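Local coordinates for member of DUF4221 family (Bacteroides vulgatus, PDB 3S9J), which is of unknown function but folds as a six-bladed beta-propeller that carries bound sodium ions, at residues 17-22 / 352-357. Sequence-based numbering, arbitrary orientation.
Sequences AFPLDE and ENKLVF. With NA (sodium ion), chain C.
The F18 ring lies beside the L355 side chain, its CD2 4.1 Å from CD2 of L355, and both groups point the same way from the sheet. The CE2 corner of F18 meets CE2 of F357 at 4.0 Å, each atom lying near the plane of the other ring, so the two phenyls touch edge to edge. F18 CG stands anti to the carbonyl carbon (chi1 -56°), which sets the ring alongside L355. F57 of strand 53-58 meets the F18 ring from the next blade. With an alanine at F18, L355, F357 and F57 would probably lose the ring they share, and a gap would open between them. The backbones that carry these side chains run antiparallel. F18 and L355 form a hydrogen-bonded pair: F18 N donates to L355 O at 2.8 Å, nearly straight at 170°, and L355 N returns the bond to F18 O. Strand 8-19, from the N-terminal end, is the outermost strand of a four-stranded blade whose other three strands come from the C-terminal end; it pairs with strand 354-364. This is the "velcro" closure familiar from beta-propellers. On the other sheet face, A17 CB packs against K354 CG, and the bent K354 chain lays CD 4.1 Å from P19 CG. L20 N donates to N353 O, which carries the pairing one step past the end of strand 17-19. L20 CD1 reaches L355 CB at 4.1 Å. Next to this, a sodium ion joins the two segments. It is bound by D21 O at 2.4 Å, N353 OD1 at 2.6 Å, two waters and T24 O. One water also donates to E22 O, the other to E352 O.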
ATOM      1  N   ALA A  17      10.337 -13.626  13.098  1.00 26.71           N
ATOM      2  CA  ALA A  17      10.849 -12.590  13.998  1.00 25.25           C
ATOM      3  C   ALA A  17      12.252 -12.185  13.575  1.00 27.53           C
ATOM      4  O   ALA A  17      13.152 -13.030  13.512  1.00 31.09           O
ATOM      5  CB  ALA A  17      10.827 -13.034  15.473  1.00 26.49           C
ATOM      6  N   PHE A  18      12.427 -10.907  13.300  1.00 23.52           N
ATOM      7  CA  PHE A  18      13.707 -10.357  12.920  1.00 23.78           C
ATOM      8  C   PHE A  18      14.264  -9.448  14.030  1.00 24.48           C
ATOM      9  O   PHE A  18      13.757  -8.336  14.257  1.00 24.77           O
ATOM     10  CB  PHE A  18      13.608  -9.548  11.623  1.00 23.30           C
ATOM     11  CG  PHE A  18      13.034 -10.299  10.453  1.00 24.71           C
ATOM     12  CD1 PHE A  18      13.852 -11.081   9.640  1.00 22.59           C
ATOM     13  CD2 PHE A  18      11.692 -10.162  10.112  1.00 26.21           C
ATOM     14  CE1 PHE A  18      13.316 -11.761   8.537  1.00 25.74           C
ATOM     15  CE2 PHE A  18      11.150 -10.834   9.034  1.00 28.90           C
ATOM     16  CZ  PHE A  18      11.959 -11.626   8.229  1.00 25.55           C
ATOM     17  N   PRO A  19      15.342  -9.876  14.685  1.00 24.57           N
ATOM     18  CA  PRO A  19      15.950  -9.036  15.692  1.00 24.39           C
ATOM     19  C   PRO A  19      16.616  -7.829  15.054  1.00 25.60           C
ATOM     20  O   PRO A  19      17.264  -7.942  14.023  1.00 24.27           O
ATOM     21  CB  PRO A  19      16.983  -9.953  16.366  1.00 26.42           C
ATOM     22  CG  PRO A  19      16.531 -11.312  16.048  1.00 34.20           C
ATOM     23  CD  PRO A  19      15.975 -11.218  14.661  1.00 29.62           C
ATOM     24  N   LEU A  20      16.424  -6.677  15.683  1.00 21.90           N
ATOM     25  CA  LEU A  20      16.918  -5.395  15.179  1.00 21.20           C
ATOM     26  C   LEU A  20      17.856  -4.756  16.191  1.00 22.00           C
ATOM     27  O   LEU A  20      17.961  -5.191  17.331  1.00 24.16           O
ATOM     28  CB  LEU A  20      15.722  -4.452  14.905  1.00 20.85           C
ATOM     29  CG  LEU A  20      14.528  -4.982  14.081  1.00 23.68           C
ATOM     30  CD1 LEU A  20      13.414  -3.916  13.995  1.00 26.89           C
ATOM     31  CD2 LEU A  20      14.957  -5.434  12.640  1.00 19.82           C
ATOM     32  N   ASP A  21      18.521  -3.702  15.777  1.00 23.10           N
ATOM     33  CA  ASP A  21      19.207  -2.823  16.700  1.00 24.62           C
ATOM     34  C   ASP A  21      18.944  -1.382  16.266  1.00 23.44           C
ATOM     35  O   ASP A  21      18.005  -1.127  15.512  1.00 23.68           O
ATOM     36  CB  ASP A  21      20.699  -3.142  16.791  1.00 26.34           C
ATOM     37  CG  ASP A  21      21.475  -2.833  15.511  1.00 26.12           C
ATOM     38  OD1 ASP A  21      20.935  -2.290  14.523  1.00 25.14           O
ATOM     39  OD2 ASP A  21      22.680  -3.166  15.479  1.00 30.28           O
ATOM     40  N   GLU A  22      19.753  -0.449  16.750  1.00 24.98           N
ATOM     41  CA  GLU A  22      19.524   0.986  16.463  1.00 27.00           C
ATOM     42  C   GLU A  22      19.650   1.348  14.977  1.00 26.14           C
ATOM     43  O   GLU A  22      19.189   2.407  14.564  1.00 25.51           O
ATOM     44  CB  GLU A  22      20.509   1.850  17.267  1.00 28.11           C
ATOM     45  CG  GLU A  22      21.932   1.836  16.831  1.00 34.04           C
ATOM     46  CD  GLU A  22      22.740   0.624  17.321  1.00 38.29           C
ATOM     47  OE1 GLU A  22      22.189  -0.244  18.074  1.00 34.43           O
ATOM     48  OE2 GLU A  22      23.927   0.581  16.939  1.00 39.66           O
ATOM     49  N   GLU A 352      10.362  -2.940  20.328  1.00 24.47           N
ATOM     50  CA  GLU A 352      10.747  -2.082  19.233  1.00 27.04           C
ATOM     51  C   GLU A 352      11.961  -2.656  18.485  1.00 25.33           C
ATOM     52  O   GLU A 352      12.209  -2.265  17.379  1.00 26.03           O
ATOM     53  CB  GLU A 352      11.070  -0.671  19.736  1.00 30.61           C
ATOM     54  CG  GLU A 352      12.328  -0.645  20.583  1.00 38.50           C
ATOM     55  CD  GLU A 352      12.645   0.711  21.179  1.00 55.76           C
ATOM     56  OE1 GLU A 352      12.292   1.743  20.559  1.00 55.84           O
ATOM     57  OE2 GLU A 352      13.281   0.725  22.265  1.00 63.06           O
ATOM     58  N   ASN A 353      12.692  -3.578  19.100  1.00 24.86           N
ATOM     59  CA  ASN A 353      13.866  -4.178  18.412  1.00 26.48           C
ATOM     60  C   ASN A 353      13.648  -5.603  17.956  1.00 25.08           C
ATOM     61  O   ASN A 353      14.583  -6.384  17.835  1.00 25.26           O
ATOM     62  CB  ASN A 353      15.118  -3.999  19.245  1.00 30.27           C
ATOM     63  CG  ASN A 353      15.707  -2.595  19.071  1.00 37.43           C
ATOM     64  OD1 ASN A 353      15.813  -2.064  17.946  1.00 38.23           O
ATOM     65  ND2 ASN A 353      16.019  -1.969  20.169  1.00 36.96           N
ATOM     66  N   LYS A 354      12.392  -5.946  17.708  1.00 24.22           N
ATOM     67  CA  LYS A 354      12.053  -7.206  17.068  1.00 25.86           C
ATOM     68  C   LYS A 354      10.908  -6.979  16.092  1.00 26.93           C
ATOM     69  O   LYS A 354       9.798  -6.632  16.501  1.00 26.56           O
ATOM     70  CB  LYS A 354      11.655  -8.243  18.116  1.00 29.67           C
ATOM     71  CG  LYS A 354      11.704  -9.693  17.651  1.00 43.50           C
ATOM     72  CD  LYS A 354      13.051 -10.396  17.940  1.00 54.83           C
ATOM     73  CE  LYS A 354      13.400 -10.590  19.436  1.00 52.95           C
ATOM     74  NZ  LYS A 354      12.564 -11.581  20.159  1.00 55.11           N
ATOM     75  N   LEU A 355      11.179  -7.138  14.803  1.00 23.07           N
ATOM     76  CA  LEU A 355      10.130  -7.062  13.780  1.00 20.88           C
ATOM     77  C   LEU A 355       9.462  -8.421  13.659  1.00 23.92           C
ATOM     78  O   LEU A 355      10.093  -9.411  13.311  1.00 24.43           O
ATOM     79  CB  LEU A 355      10.659  -6.594  12.440  1.00 19.40           C
ATOM     80  CG  LEU A 355       9.702  -6.561  11.267  1.00 22.05           C
ATOM     81  CD1 LEU A 355       8.539  -5.554  11.493  1.00 20.54           C
ATOM     82  CD2 LEU A 355      10.527  -6.197   9.987  1.00 22.75           C
ATOM     83  N   VAL A 356       8.177  -8.486  14.011  1.00 21.44           N
ATOM     84  CA  VAL A 356       7.464  -9.757  14.174  1.00 21.67           C
ATOM     85  C   VAL A 356       6.272  -9.796  13.243  1.00 23.89           C
ATOM     86  O   VAL A 356       5.540  -8.802  13.135  1.00 24.09           O
ATOM     87  CB  VAL A 356       6.948  -9.958  15.621  1.00 23.85           C
ATOM     88  CG1 VAL A 356       6.146 -11.250  15.772  1.00 27.41           C
ATOM     89  CG2 VAL A 356       8.117  -9.944  16.615  1.00 25.41           C
ATOM     90  N   PHE A 357       6.101 -10.932  12.581  1.00 23.32           N
ATOM     91  CA  PHE A 357       4.940 -11.211  11.729  1.00 25.34           C
ATOM     92  C   PHE A 357       4.328 -12.540  12.068  1.00 26.99           C
ATOM     93  O   PHE A 357       5.045 -13.488  12.389  1.00 29.22           O
ATOM     94  CB  PHE A 357       5.335 -11.265  10.239  1.00 23.90           C
ATOM     95  CG  PHE A 357       5.888 -10.008   9.688  1.00 23.80           C
ATOM     96  CD1 PHE A 357       5.047  -9.054   9.118  1.00 23.09           C
ATOM     97  CD2 PHE A 357       7.254  -9.786   9.660  1.00 23.33           C
ATOM     98  CE1 PHE A 357       5.551  -7.907   8.569  1.00 21.51           C
ATOM     99  CE2 PHE A 357       7.774  -8.645   9.093  1.00 20.58           C
ATOM    100  CZ  PHE A 357       6.942  -7.681   8.574  1.00 23.38           C
TER
HETATM  101 NA    NA C 401      15.745  -0.516  15.862  1.00 25.09          NA
HETATM  102  O   HOH W   1      16.240   2.043  15.268  1.00 37.54           O
HETATM  103  O   HOH W   2      13.410  -0.081  16.252  1.00 21.79           O